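Local coordinates for protein DPSA (Streptomyces coelicolor, PDB 4CY9) that probably oxidises and stores iron in a hollow twelve-subunit shell, as a member of the ferritin-like Dps family that is also linked to DNA binding, at residues A[20-29]-A[72-83]. Sequence-based numbering, arbitrary orientation.
Sequences LIGVLRLRLH and AERIAALGGVAQ
Ile75 fits as a knob into a hole formed by Ile21, Leu24, Arg25 and Leu28, an example of how two antiparallel helices of a ferritin-like bundle lock together. The helix axes run 159° apart, and packing is tightest where Ile75 CG1 presses on Leu24 CB at 3.5 Å. With CG1 anti to the carbonyl carbon (chi1 -75°), Ile75 reaches along the opposing backbone until CD1 lies 3.7 Å from Arg25 N. Leu28 CD2 closes one end of this core by touching the methyls of Ala72 and Ala82. At the other end Leu78 CD1 meets Leu24 CD1 at 3.7 Å, and Ile21 CD1 leans on the Schellman turn at Gly79, where a side chain on Gly80 would collide with Ile21 CG2.

On the flank of Arg25 and His29, facing Val81 and Gln83, direct packing gives way to water. Arg25, its chain extended from CG to NE, lies alongside Gln83, whose CB sits over one guanidinium face, 3.7 Å from NH2. One water joins Arg25 NH1 to Val81 O and another joins it to Gln83 OE1, both in the guanidinium plane, while a third links Arg25 O to Gln83 O; the NE2 of the Gln83 amide bonds Thr85 OG1. A leucine in place of Arg25 would probably leave these two NH1-bound waters without their donor and Glu92 without its salt-bridge mate. His29 extends the wet side: a water 2.7 Å from its ND1 donates to Gln83 O, and its NE2 also bonds Glu92.

The contact thus joins helix 14-44 to the end of helix 50-77 and the chain leaving it, with helix 135-158 packed against Leu24 and helix 105-133 against Leu20.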
ATOM      1  N   LEU A  20      33.005 -11.938 -23.189  1.00 10.01           N
ATOM      2  CA  LEU A  20      32.084 -11.035 -22.307  1.00  9.56           C
ATOM      3  C   LEU A  20      31.655 -11.845 -21.059  1.00  9.99           C
ATOM      4  O   LEU A  20      31.600 -11.241 -19.979  1.00  9.59           O
ATOM      5  CB  LEU A  20      30.878 -10.592 -23.204  1.00 10.21           C
ATOM      6  CG  LEU A  20      29.997  -9.568 -22.425  1.00 11.48           C
ATOM      7  CD1 LEU A  20      30.805  -8.352 -21.869  1.00 12.18           C
ATOM      8  CD2 LEU A  20      28.970  -9.076 -23.452  1.00 10.95           C
ATOM      9  N   ILE A  21      31.326 -13.129 -21.232  1.00 10.20           N
ATOM     10  CA  ILE A  21      30.990 -13.972 -20.052  1.00 10.14           C
ATOM     11  C   ILE A  21      32.145 -13.922 -19.046  1.00 11.54           C
ATOM     12  O   ILE A  21      31.965 -13.844 -17.842  1.00 10.66           O
ATOM     13  CB  ILE A  21      30.660 -15.415 -20.518  1.00  9.12           C
ATOM     14  CG1 ILE A  21      29.288 -15.426 -21.231  1.00 10.69           C
ATOM     15  CG2 ILE A  21      30.723 -16.412 -19.269  1.00  8.81           C
ATOM     16  CD1 ILE A  21      29.124 -16.680 -22.122  1.00 10.61           C
ATOM     17  N   GLY A  22      33.406 -14.084 -19.529  1.00 10.96           N
ATOM     18  CA  GLY A  22      34.560 -14.023 -18.581  1.00 10.09           C
ATOM     19  C   GLY A  22      34.649 -12.678 -17.859  1.00  9.83           C
ATOM     20  O   GLY A  22      34.957 -12.680 -16.652  1.00 11.08           O
ATOM     21  N   VAL A  23      34.422 -11.576 -18.575  1.00  8.76           N
ATOM     22  CA  VAL A  23      34.442 -10.231 -17.942  1.00  9.64           C
ATOM     23  C   VAL A  23      33.330 -10.201 -16.853  1.00  9.01           C
ATOM     24  O   VAL A  23      33.592  -9.764 -15.718  1.00 10.02           O
ATOM     25  CB  VAL A  23      34.159  -9.141 -18.994  1.00 11.16           C
ATOM     26  CG1 VAL A  23      33.886  -7.736 -18.400  1.00 11.50           C
ATOM     27  CG2 VAL A  23      35.438  -9.129 -19.878  1.00 11.98           C
ATOM     28  N   LEU A  24      32.153 -10.664 -17.276  1.00  9.00           N
ATOM     29  CA  LEU A  24      31.018 -10.506 -16.279  1.00  9.02           C
ATOM     30  C   LEU A  24      31.174 -11.512 -15.119  1.00  8.46           C
ATOM     31  O   LEU A  24      30.749 -11.142 -13.963  1.00  8.40           O
ATOM     32  CB  LEU A  24      29.706 -10.846 -16.971  1.00  8.35           C
ATOM     33  CG  LEU A  24      29.306  -9.789 -18.067  1.00  9.30           C
ATOM     34  CD1 LEU A  24      27.974 -10.266 -18.674  1.00 11.43           C
ATOM     35  CD2 LEU A  24      29.017  -8.398 -17.427  1.00  9.72           C
ATOM     36  N   ARG A  25      31.769 -12.688 -15.323  1.00  8.26           N
ATOM     37  CA  ARG A  25      31.959 -13.645 -14.220  1.00  8.97           C
ATOM     38  C   ARG A  25      32.791 -13.008 -13.108  1.00  9.61           C
ATOM     39  O   ARG A  25      32.499 -13.164 -11.893  1.00 10.20           O
ATOM     40  CB  ARG A  25      32.735 -14.874 -14.846  1.00  9.42           C
ATOM     41  CG  ARG A  25      32.918 -16.011 -13.847  1.00 11.08           C
ATOM     42  CD  ARG A  25      33.736 -17.107 -14.599  1.00 15.50           C
ATOM     43  NE  ARG A  25      34.081 -18.178 -13.662  1.00 17.37           N
ATOM     44  CZ  ARG A  25      33.451 -19.336 -13.664  1.00 22.87           C
ATOM     45  NH1 ARG A  25      32.439 -19.587 -14.531  1.00 25.80           N
ATOM     46  NH2 ARG A  25      33.815 -20.275 -12.737  1.00 27.74           N
ATOM     47  N   LEU A  26      33.873 -12.253 -13.497  1.00  9.02           N
ATOM     48  CA  LEU A  26      34.675 -11.588 -12.425  1.00 10.19           C
ATOM     49  C   LEU A  26      33.909 -10.393 -11.837  1.00  9.70           C
ATOM     50  O   LEU A  26      34.053 -10.174 -10.606  1.00 10.10           O
ATOM     51  CB  LEU A  26      36.026 -11.105 -13.081  1.00 10.57           C
ATOM     52  CG  LEU A  26      36.985 -10.509 -12.011  1.00 13.20           C
ATOM     53  CD1 LEU A  26      37.380 -11.611 -11.005  1.00 13.69           C
ATOM     54  CD2 LEU A  26      38.217 -10.006 -12.870  1.00 15.81           C
ATOM     55  N   ARG A  27      33.132  -9.664 -12.651  1.00  9.34           N
ATOM     56  CA  ARG A  27      32.405  -8.572 -12.059  1.00  8.77           C
ATOM     57  C   ARG A  27      31.360  -9.183 -11.063  1.00  8.92           C
ATOM     58  O   ARG A  27      31.095  -8.525 -10.032  1.00  9.09           O
ATOM     59  CB  ARG A  27      31.602  -7.814 -13.093  1.00  9.04           C
ATOM     60  CG  ARG A  27      32.537  -6.961 -14.022  1.00 10.45           C
ATOM     61  CD  ARG A  27      33.397  -5.967 -13.270  1.00 10.44           C
ATOM     62  NE  ARG A  27      34.701  -6.553 -12.915  1.00 10.97           N
ATOM     63  CZ  ARG A  27      35.364  -6.306 -11.773  1.00 11.50           C
ATOM     64  NH1 ARG A  27      34.829  -5.579 -10.727  1.00 12.39           N
ATOM     65  NH2 ARG A  27      36.672  -6.685 -11.676  1.00 14.81           N
ATOM     66  N   LEU A  28      30.789 -10.338 -11.383  1.00  8.76           N
ATOM     67  CA  LEU A  28      29.837 -10.980 -10.415  1.00  9.55           C
ATOM     68  C   LEU A  28      30.565 -11.389  -9.128  1.00  9.58           C
ATOM     69  O   LEU A  28      30.058 -11.100  -8.013  1.00  8.67           O
ATOM     70  CB  LEU A  28      29.177 -12.186 -11.084  1.00  8.50           C
ATOM     71  CG  LEU A  28      28.264 -13.013 -10.168  1.00  8.98           C
ATOM     72  CD1 LEU A  28      27.078 -12.100  -9.650  1.00  8.76           C
ATOM     73  CD2 LEU A  28      27.628 -14.110 -11.062  1.00  9.09           C
ATOM     74  N   HIS A  29      31.796 -11.958  -9.192  1.00  7.91           N
ATOM     75  CA  HIS A  29      32.479 -12.180  -7.900  1.00  8.61           C
ATOM     76  C   HIS A  29      32.691 -10.906  -7.123  1.00  9.05           C
ATOM     77  O   HIS A  29      32.574 -10.889  -5.936  1.00  9.57           O
ATOM     78  CB  HIS A  29      33.916 -12.787  -8.232  1.00  8.83           C
ATOM     79  CG  HIS A  29      33.828 -14.185  -8.785  1.00 10.59           C
ATOM     80  ND1 HIS A  29      32.910 -15.115  -8.361  1.00 11.00           N
ATOM     81  CD2 HIS A  29      34.630 -14.806  -9.744  1.00 11.66           C
ATOM     82  CE1 HIS A  29      33.137 -16.282  -9.068  1.00 12.83           C
ATOM     83  NE2 HIS A  29      34.151 -16.077  -9.901  1.00 12.24           N
ATOM     84  N   ALA A  72      24.428 -11.727 -13.140  1.00  7.60           N
ATOM     85  CA  ALA A  72      24.328 -13.201 -13.284  1.00  7.98           C
ATOM     86  C   ALA A  72      23.360 -13.624 -14.393  1.00  8.26           C
ATOM     87  O   ALA A  72      23.677 -14.552 -15.139  1.00  8.78           O
ATOM     88  CB  ALA A  72      23.843 -13.820 -11.912  1.00  9.12           C
ATOM     89  N   GLU A  73      22.171 -13.005 -14.431  1.00  7.73           N
ATOM     90  CA  GLU A  73      21.188 -13.432 -15.432  1.00  8.09           C
ATOM     91  C   GLU A  73      21.660 -12.985 -16.846  1.00  7.64           C
ATOM     92  O   GLU A  73      21.287 -13.618 -17.814  1.00  8.16           O
ATOM     93  CB  GLU A  73      19.808 -12.826 -15.120  1.00 10.21           C
ATOM     94  CG  GLU A  73      19.377 -13.648 -13.840  1.00 12.89           C
ATOM     95  CD  GLU A  73      17.856 -13.434 -13.501  1.00 19.09           C
ATOM     96  OE1 GLU A  73      17.345 -12.375 -13.953  1.00 24.22           O
ATOM     97  OE2 GLU A  73      17.389 -14.146 -12.629  1.00 28.93           O
ATOM     98  N   ARG A  74      22.510 -11.946 -16.885  1.00  7.95           N
ATOM     99  CA  ARG A  74      23.008 -11.545 -18.242  1.00  8.33           C
ATOM    100  C   ARG A  74      24.065 -12.569 -18.684  1.00  8.48           C
ATOM    101  O   ARG A  74      24.100 -12.985 -19.874  1.00  8.21           O
ATOM    102  CB  ARG A  74      23.679 -10.144 -18.134  1.00  9.20           C
ATOM    103  CG  ARG A  74      24.138  -9.675 -19.552  1.00  9.10           C
ATOM    104  CD  ARG A  74      22.838  -9.530 -20.438  1.00 10.91           C
ATOM    105  NE  ARG A  74      23.241  -8.981 -21.785  1.00 11.07           N
ATOM    106  CZ  ARG A  74      22.344  -8.918 -22.790  1.00 12.72           C
ATOM    107  NH1 ARG A  74      21.086  -9.368 -22.583  1.00 11.25           N
ATOM    108  NH2 ARG A  74      22.769  -8.475 -23.991  1.00 12.78           N
ATOM    109  N   ILE A  75      24.864 -13.047 -17.749  1.00  8.41           N
ATOM    110  CA  ILE A  75      25.781 -14.197 -18.081  1.00  8.64           C
ATOM    111  C   ILE A  75      24.986 -15.370 -18.619  1.00  9.27           C
ATOM    112  O   ILE A  75      25.338 -15.994 -19.643  1.00  9.11           O
ATOM    113  CB  ILE A  75      26.524 -14.651 -16.820  1.00  8.00           C
ATOM    114  CG1 ILE A  75      27.668 -13.596 -16.485  1.00  8.54           C
ATOM    115  CG2 ILE A  75      27.219 -16.017 -17.107  1.00  8.55           C
ATOM    116  CD1 ILE A  75      28.280 -13.760 -15.041  1.00  8.41           C
ATOM    117  N   ALA A  76      23.869 -15.699 -17.931  1.00  8.78           N
ATOM    118  CA  ALA A  76      23.106 -16.871 -18.373  1.00  9.53           C
ATOM    119  C   ALA A  76      22.464 -16.631 -19.750  1.00  9.35           C
ATOM    120  O   ALA A  76      22.532 -17.527 -20.649  1.00  9.93           O
ATOM    121  CB  ALA A  76      21.977 -17.132 -17.291  1.00  9.98           C
ATOM    122  N   ALA A  77      21.964 -15.401 -20.023  1.00  8.85           N
ATOM    123  CA  ALA A  77      21.361 -15.089 -21.339  1.00  9.60           C
ATOM    124  C   ALA A  77      22.462 -15.167 -22.433  1.00 11.23           C
ATOM    125  O   ALA A  77      22.176 -15.582 -23.543  1.00 11.27           O
ATOM    126  CB  ALA A  77      20.751 -13.693 -21.292  1.00  8.82           C
ATOM    127  N   LEU A  78      23.686 -14.786 -22.035  1.00  9.97           N
ATOM    128  CA  LEU A  78      24.820 -14.871 -23.040  1.00 12.20           C
ATOM    129  C   LEU A  78      25.281 -16.298 -23.210  1.00 11.29           C
ATOM    130  O   LEU A  78      26.143 -16.520 -24.155  1.00 12.02           O
ATOM    131  CB  LEU A  78      26.054 -14.013 -22.537  1.00  9.24           C
ATOM    132  CG  LEU A  78      25.720 -12.532 -22.677  1.00 10.94           C
ATOM    133  CD1 LEU A  78      26.708 -11.698 -21.829  1.00 10.97           C
ATOM    134  CD2 LEU A  78      25.802 -12.022 -24.155  1.00 12.04           C
ATOM    135  N   GLY A  79      24.770 -17.280 -22.500  1.00 11.88           N
ATOM    136  CA  GLY A  79      25.072 -18.709 -22.676  1.00 12.27           C
ATOM    137  C   GLY A  79      26.035 -19.279 -21.712  1.00 11.15           C
ATOM    138  O   GLY A  79      26.404 -20.457 -21.820  1.00 13.98           O
ATOM    139  N   GLY A  80      26.369 -18.554 -20.625  1.00 10.42           N
ATOM    140  CA  GLY A  80      27.397 -18.961 -19.646  1.00 10.60           C
ATOM    141  C   GLY A  80      26.808 -19.402 -18.263  1.00 10.01           C
ATOM    142  O   GLY A  80      25.538 -19.400 -18.080  1.00 11.84           O
ATOM    143  N   VAL A  81      27.734 -19.753 -17.374  1.00  9.70           N
ATOM    144  CA  VAL A  81      27.338 -20.239 -16.046  1.00 11.53           C
ATOM    145  C   VAL A  81      27.686 -19.097 -15.069  1.00 13.15           C
ATOM    146  O   VAL A  81      28.818 -18.682 -14.989  1.00 15.35           O
ATOM    147  CB  VAL A  81      28.102 -21.543 -15.712  1.00 15.42           C
ATOM    148  CG1 VAL A  81      27.786 -21.887 -14.238  1.00 15.87           C
ATOM    149  CG2 VAL A  81      27.693 -22.644 -16.727  1.00 16.10           C
ATOM    150  N   ALA A  82      26.705 -18.565 -14.354  1.00 10.40           N
ATOM    151  CA  ALA A  82      27.020 -17.530 -13.349  1.00 11.69           C
ATOM    152  C   ALA A  82      27.459 -18.224 -12.080  1.00 16.85           C
ATOM    153  O   ALA A  82      26.551 -18.494 -11.228  1.00 19.94           O
ATOM    154  CB  ALA A  82      25.704 -16.791 -13.086  1.00 12.83           C
ATOM    155  N   GLN A  83      28.740 -18.174 -11.768  1.00 12.63           N
ATOM    156  CA  GLN A  83      29.250 -18.952 -10.618  1.00 11.88           C
ATOM    157  C   GLN A  83      29.069 -18.118  -9.332  1.00 13.01           C
ATOM    158  O   GLN A  83      29.613 -17.006  -9.204  1.00 13.78           O
ATOM    159  CB  GLN A  83      30.775 -19.136 -10.864  1.00 15.88           C
ATOM    160  CG  GLN A  83      31.256 -20.149  -9.790  1.00 19.99           C
ATOM    161  CD  GLN A  83      30.599 -21.517  -9.867  1.00 23.45           C
ATOM    162  OE1 GLN A  83      30.294 -22.051 -10.961  1.00 18.67           O
ATOM    163  NE2 GLN A  83      30.319 -22.103  -8.665  1.00 20.63           N
TER
HETATM  164  O   HOH W   1      30.784 -15.635 -11.394  1.00 15.07           O
HETATM  165  O   HOH W   2      31.096 -18.108 -16.369  1.00 16.89           O
HETATM  166  O   HOH W   3      31.205 -22.005 -13.344  1.00 24.71           O
HETATM  167  O   HOH W   4      30.493 -15.229  -7.078  1.00 17.23           O